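Side-chain contacts in Mto2 (Schizosaccharomyces pombe, PDB 6GDJ), which acts with Mto1 to recruit the gamma-tubulin complex to cytoplasmic organizing centres and so promotes microtubule nucleation, its twin-cysteine domain serving for dimerisation: residues Ser7-Ala12 with Ala50-Leu55; Arg15-His20 with Pro28-Val33. All coordinates share one frame; numbering follows the deposited sequence.

Interaction 1: residues Ser7-Ala12 with Ala50-Leu55; sequences STMQTA and ALCRSL
Met-9 reaches from helix 5-17 onto Cys-52 and Leu-55, one turn apart on helix 46-72, and every contact between the two segments is apolar or van der Waals. Its chain leaves the helix with CG anti to the backbone N (chi1 176°), runs straight to SD, and bends only at the last torsion, which turns the methyl CE toward the thiol: Met-9 CE lies 3.7 Å from Cys-52 SG. At the bend the sulfur rests against the other helix, with Met-9 SD 3.9 Å from Cys-52 CA. Leu-55 lies alongside the methionine, pointing the same way, and offers its CD1 branch to Met-9 SD at 3.9 Å. An unbranched, flexible thioether suits this place, since it can follow the uneven surface made by a small thiol and a branched leucine.

The backbones come close as well. Met-9 CA and Cys-52 CA are 5.8 Å apart, and Met-9 CB sits 3.7 Å from Cys-52 O, a van der Waals contact. Cysteine, with its short side chain, suits such an approach.

Hydrogen bonds stay within each helix. Ser-54 OG turns back to Leu-51 O at 2.7 Å, joining Leu-55 N on that carbonyl, so a buried hydroxyl is satisfied by its own helix. Val-33, Ala-36 and Ile-37 of helix 23-42 also pack on Met-9, while Leu-51 meets Leu-51 of the second subunit.

With no hydrogen bond or charge pair between the segments, the helices are joined here by shape and by burial of sulfur and hydrocarbon within the interior of this twin-cysteine dimerisation domain.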
loop_
_atom_site.group_PDB
_atom_site.type_symbol
_atom_site.label_atom_id
_atom_site.label_comp_id
_atom_site.label_asym_id
_atom_site.label_seq_id
_atom_site.Cartn_x
_atom_site.Cartn_y
_atom_site.Cartn_z
ATOM N N SER A 7 8.772 -5.098 11.746
ATOM C CA SER A 7 7.845 -5.184 12.867
ATOM C C SER A 7 6.783 -4.141 12.948
ATOM O O SER A 7 5.643 -4.449 13.241
ATOM C CB SER A 7 8.637 -5.183 14.163
ATOM O OG SER A 7 9.524 -6.240 14.040
ATOM N N THR A 8 7.116 -2.906 12.593
ATOM C CA THR A 8 6.132 -1.800 12.554
ATOM C C THR A 8 5.038 -2.076 11.528
ATOM O O THR A 8 3.880 -1.856 11.779
ATOM C CB THR A 8 6.768 -0.406 12.348
ATOM O OG1 THR A 8 7.325 -0.233 11.074
ATOM C CG2 THR A 8 7.821 -0.225 13.395
ATOM N N MET A 9 5.488 -2.617 10.404
ATOM C CA MET A 9 4.581 -2.950 9.314
ATOM C C MET A 9 3.646 -4.146 9.694
ATOM O O MET A 9 2.428 -4.055 9.513
ATOM C CB MET A 9 5.388 -3.275 8.059
ATOM C CG MET A 9 4.564 -3.718 6.886
ATOM S SD MET A 9 5.591 -4.101 5.413
ATOM C CE MET A 9 6.469 -5.549 5.969
ATOM N N GLN A 10 4.257 -5.186 10.293
ATOM C CA GLN A 10 3.471 -6.349 10.703
ATOM C C GLN A 10 2.432 -5.913 11.726
ATOM O O GLN A 10 1.257 -6.298 11.642
ATOM C CB GLN A 10 4.423 -7.427 11.289
ATOM C CG GLN A 10 3.833 -8.644 11.919
ATOM N N THR A 11 2.823 -5.143 12.754
ATOM C CA THR A 11 1.848 -4.729 13.779
ATOM C C THR A 11 0.702 -3.905 13.196
ATOM O O THR A 11 -0.463 -4.069 13.503
ATOM C CB THR A 11 2.575 -3.967 14.890
ATOM O OG1 THR A 11 3.488 -4.873 15.516
ATOM C CG2 THR A 11 1.580 -3.382 15.929
ATOM N N ALA A 12 1.068 -2.952 12.297
ATOM C CA ALA A 12 0.069 -2.131 11.691
ATOM C C ALA A 12 -0.924 -2.908 10.824
ATOM O O ALA A 12 -2.126 -2.622 10.891
ATOM C CB ALA A 12 0.739 -1.030 10.853
ATOM N N ALA A 50 12.380 1.746 4.034
ATOM C CA ALA A 50 11.443 2.805 3.803
ATOM C C ALA A 50 10.092 2.310 3.230
ATOM O O ALA A 50 9.032 2.842 3.609
ATOM C CB ALA A 50 12.041 3.865 2.865
ATOM N N LEU A 51 10.160 1.272 2.364
ATOM C CA LEU A 51 8.953 0.678 1.858
ATOM C C LEU A 51 8.117 0.152 3.023
ATOM O O LEU A 51 6.911 0.364 3.077
ATOM C CB LEU A 51 9.275 -0.440 0.898
ATOM C CG LEU A 51 8.115 -1.341 0.482
ATOM C CD1 LEU A 51 7.136 -0.554 -0.356
ATOM C CD2 LEU A 51 8.614 -2.548 -0.240
ATOM N N CYS A 52 8.775 -0.581 3.932
ATOM C CA CYS A 52 8.054 -1.125 5.068
ATOM C C CYS A 52 7.439 -0.051 5.935
ATOM O O CYS A 52 6.311 -0.169 6.364
ATOM C CB CYS A 52 8.979 -1.983 5.933
ATOM S SG CYS A 52 9.524 -3.553 5.160
ATOM N N ARG A 53 8.187 1.054 6.188
ATOM C CA ARG A 53 7.610 2.163 6.939
ATOM C C ARG A 53 6.412 2.777 6.236
ATOM O O ARG A 53 5.394 3.089 6.882
ATOM C CB ARG A 53 8.678 3.270 7.214
ATOM C CG ARG A 53 9.747 2.843 8.212
ATOM C CD ARG A 53 10.528 4.072 8.708
ATOM N NE ARG A 53 11.345 4.530 7.593
ATOM C CZ ARG A 53 12.570 4.091 7.277
ATOM N NH1 ARG A 53 13.228 3.216 8.035
ATOM N NH2 ARG A 53 13.136 4.582 6.194
ATOM N N SER A 54 6.491 2.888 4.879
ATOM C CA SER A 54 5.370 3.407 4.150
ATOM C C SER A 54 4.115 2.502 4.177
ATOM O O SER A 54 3.033 2.995 4.300
ATOM C CB SER A 54 5.713 3.771 2.744
ATOM O OG SER A 54 5.979 2.668 1.951
ATOM N N LEU A 55 4.315 1.181 4.153
ATOM C CA LEU A 55 3.195 0.312 4.273
ATOM C C LEU A 55 2.612 0.290 5.635
ATOM O O LEU A 55 1.394 0.245 5.777
ATOM C CB LEU A 55 3.614 -1.067 3.786
ATOM C CG LEU A 55 3.912 -1.233 2.299
ATOM C CD1 LEU A 55 4.509 -2.606 1.926
ATOM C CD2 LEU A 55 2.676 -0.898 1.470
#

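Interaction 2: residues Arg15-His20 with Pro28-Val33; sequences RLRTYH and PVEQAV
Glu-30 OE2 takes the shortest polar bond between the segments, from Arg-17 NE at 2.7 Å with a nearly straight N-H...O angle of 170°. The second oxygen completes the pair: Arg-17 NH2 donates to Glu-30 OE1 at 2.9 Å. Two nitrogens thus grip two oxygens side-on, each oxygen using its syn lone pair, and the guanidinium and carboxylate planes are only 9° apart. This bidentate salt bridge fixes the rotation of both flat groups.

The two chains reach it differently. Arg-17 is extended from CG to NE and presents the edge of its guanidinium, whereas Glu-30 bends at chi2 (-103°); the two side chains cross at about a right angle, yet the bend brings the carboxylate edge-on into the guanidinium plane. Arginine suits the place because NE and NH2 match the spacing of the carboxylate oxygens, and glutamate has the length to span backbones whose Arg-17 CA and Glu-30 CA are 9.4 Å apart. A glutamine here would probably leave the arginine's charge without its mate and set an NH2 group, itself a donor, against one of the two N-H groups.

Beside the ion pair the contact is apolar and lighter. Leu-16 CD2 meets Val-29 CG1 at 4.2 Å, one methyl of each branched, buried side chain touching the other where the two side chains cross at a slant.

The pair joins the C-terminal part of helix 5-17 to helix 23-42, just before the chain turns from one into the other. Leu-13 packs on Val-29 and Glu-30, Leu-62 of helix 46-72 lies against Leu-16, and Leu-58 of the second subunit packs on Val-29.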
loop_
_atom_site.group_PDB
_atom_site.type_symbol
_atom_site.label_atom_id
_atom_site.label_comp_id
_atom_site.label_asym_id
_atom_site.label_seq_id
_atom_site.Cartn_x
_atom_site.Cartn_y
_atom_site.Cartn_z
ATOM N N ARG A 15 -3.300 -4.738 13.175
ATOM C CA ARG A 15 -4.302 -3.827 13.622
ATOM C C ARG A 15 -5.385 -3.581 12.538
ATOM O O ARG A 15 -6.571 -3.597 12.819
ATOM C CB ARG A 15 -3.695 -2.566 14.161
ATOM C CG ARG A 15 -2.888 -2.788 15.417
ATOM C CD ARG A 15 -2.202 -1.487 15.854
ATOM N NE ARG A 15 -3.143 -0.471 16.288
ATOM C CZ ARG A 15 -2.878 0.845 16.288
ATOM N NH1 ARG A 15 -1.687 1.283 15.982
ATOM N NH2 ARG A 15 -3.803 1.678 16.627
ATOM N N LEU A 16 -4.935 -3.297 11.303
ATOM C CA LEU A 16 -5.903 -3.053 10.232
ATOM C C LEU A 16 -6.870 -4.206 10.047
ATOM O O LEU A 16 -8.039 -3.968 9.886
ATOM C CB LEU A 16 -5.122 -2.832 8.947
ATOM C CG LEU A 16 -5.979 -2.652 7.690
ATOM C CD1 LEU A 16 -6.971 -1.512 7.866
ATOM C CD2 LEU A 16 -5.082 -2.534 6.442
ATOM N N ARG A 17 -6.397 -5.446 10.172
ATOM C CA ARG A 17 -7.295 -6.595 9.925
ATOM C C ARG A 17 -8.449 -6.598 10.886
ATOM O O ARG A 17 -9.534 -7.020 10.557
ATOM C CB ARG A 17 -6.529 -7.904 10.120
ATOM C CG ARG A 17 -5.522 -8.235 9.135
ATOM C CD ARG A 17 -4.842 -9.511 9.536
ATOM N NE ARG A 17 -3.804 -9.857 8.639
ATOM C CZ ARG A 17 -2.683 -10.485 8.969
ATOM N NH1 ARG A 17 -2.435 -10.837 10.252
ATOM N NH2 ARG A 17 -1.746 -10.697 8.059
ATOM N N THR A 18 -8.228 -6.070 12.101
ATOM C CA THR A 18 -9.316 -6.077 13.088
ATOM C C THR A 18 -10.456 -5.112 12.802
ATOM O O THR A 18 -11.481 -5.184 13.460
ATOM C CB THR A 18 -8.791 -5.754 14.507
ATOM O OG1 THR A 18 -8.392 -4.376 14.622
ATOM C CG2 THR A 18 -7.714 -6.644 14.909
ATOM N N TYR A 19 -10.296 -4.205 11.812
ATOM C CA TYR A 19 -11.373 -3.303 11.420
ATOM C C TYR A 19 -12.216 -3.832 10.225
ATOM O O TYR A 19 -13.082 -3.107 9.759
ATOM C CB TYR A 19 -10.817 -1.907 11.085
ATOM C CG TYR A 19 -10.316 -1.171 12.312
ATOM C CD1 TYR A 19 -9.039 -1.339 12.767
ATOM C CD2 TYR A 19 -11.173 -0.317 12.999
ATOM C CE1 TYR A 19 -8.608 -0.662 13.890
ATOM C CE2 TYR A 19 -10.763 0.365 14.139
ATOM C CZ TYR A 19 -9.477 0.208 14.557
ATOM O OH TYR A 19 -8.983 0.854 15.701
ATOM N N HIS A 20 -11.966 -5.090 9.850
ATOM C CA HIS A 20 -12.712 -5.764 8.766
ATOM C C HIS A 20 -12.785 -4.889 7.526
ATOM O O HIS A 20 -13.858 -4.612 6.985
ATOM C CB HIS A 20 -14.128 -6.022 9.230
ATOM C CG HIS A 20 -14.228 -6.874 10.441
ATOM N ND1 HIS A 20 -13.677 -8.146 10.539
ATOM C CD2 HIS A 20 -14.881 -6.671 11.613
ATOM C CE1 HIS A 20 -13.973 -8.674 11.666
ATOM N NE2 HIS A 20 -14.706 -7.813 12.362
ATOM N N PRO A 28 -4.918 -6.552 -1.585
ATOM C CA PRO A 28 -3.677 -5.983 -2.123
ATOM C C PRO A 28 -2.738 -5.489 -1.015
ATOM O O PRO A 28 -1.539 -5.560 -1.181
ATOM C CB PRO A 28 -4.205 -4.850 -3.034
ATOM C CG PRO A 28 -5.617 -4.764 -2.865
ATOM C CD PRO A 28 -6.121 -5.960 -2.180
ATOM N N VAL A 29 -3.296 -4.953 0.087
ATOM C CA VAL A 29 -2.416 -4.540 1.199
ATOM C C VAL A 29 -1.685 -5.733 1.734
ATOM O O VAL A 29 -0.506 -5.677 1.920
ATOM C CB VAL A 29 -3.222 -3.848 2.321
ATOM C CG1 VAL A 29 -2.302 -3.646 3.516
ATOM C CG2 VAL A 29 -3.805 -2.517 1.854
ATOM N N GLU A 30 -2.418 -6.823 1.976
ATOM C CA GLU A 30 -1.723 -8.025 2.468
ATOM C C GLU A 30 -0.652 -8.556 1.513
ATOM O O GLU A 30 0.436 -8.971 1.903
ATOM C CB GLU A 30 -2.750 -9.130 2.702
ATOM C CG GLU A 30 -3.747 -8.839 3.820
ATOM C CD GLU A 30 -3.484 -9.555 5.111
ATOM O OE1 GLU A 30 -2.384 -10.143 5.243
ATOM O OE2 GLU A 30 -4.359 -9.353 6.018
ATOM N N GLN A 31 -0.979 -8.517 0.238
ATOM C CA GLN A 31 -0.035 -9.016 -0.759
ATOM C C GLN A 31 1.220 -8.098 -0.809
ATOM O O GLN A 31 2.333 -8.588 -0.863
ATOM C CB GLN A 31 -0.708 -9.134 -2.121
ATOM C CG GLN A 31 -1.808 -10.151 -2.172
ATOM C CD GLN A 31 -1.316 -11.517 -2.306
ATOM O OE1 GLN A 31 -0.107 -11.755 -2.180
ATOM N NE2 GLN A 31 -2.237 -12.463 -2.605
ATOM N N ALA A 32 0.971 -6.781 -0.737
ATOM C CA ALA A 32 2.121 -5.839 -0.745
ATOM C C ALA A 32 3.034 -6.022 0.477
ATOM O O ALA A 32 4.229 -6.066 0.362
ATOM C CB ALA A 32 1.661 -4.420 -0.842
ATOM N N VAL A 33 2.403 -6.173 1.625
ATOM C CA VAL A 33 3.147 -6.404 2.854
ATOM C C VAL A 33 3.943 -7.687 2.752
ATOM O O VAL A 33 5.093 -7.753 3.118
ATOM C CB VAL A 33 2.236 -6.393 4.075
ATOM C CG1 VAL A 33 2.978 -6.911 5.334
ATOM C CG2 VAL A 33 1.753 -5.006 4.347
#

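Interaction 2 is nested within the chain loop that interaction 1 closes, and their centres lie about 11 Å apart. Both use helix 5-17, which meets helix 46-72 through 7-12 and helix 23-42 through 15-20. The two contacts touch directly: Met-9 CE packs on Val-33 CG1 at 3.8 Å, and Leu-55 CD1 lies 3.8 Å from Ala-32 O. The packing around Met-9 therefore continues onto helix 23-42, while the salt bridge lies toward the more exposed margin. Both also border the second subunit, whose Ala-32 packs on Ser-54 and Leu-55, so the three-helix packing within one chain is continuous with the dimer interface.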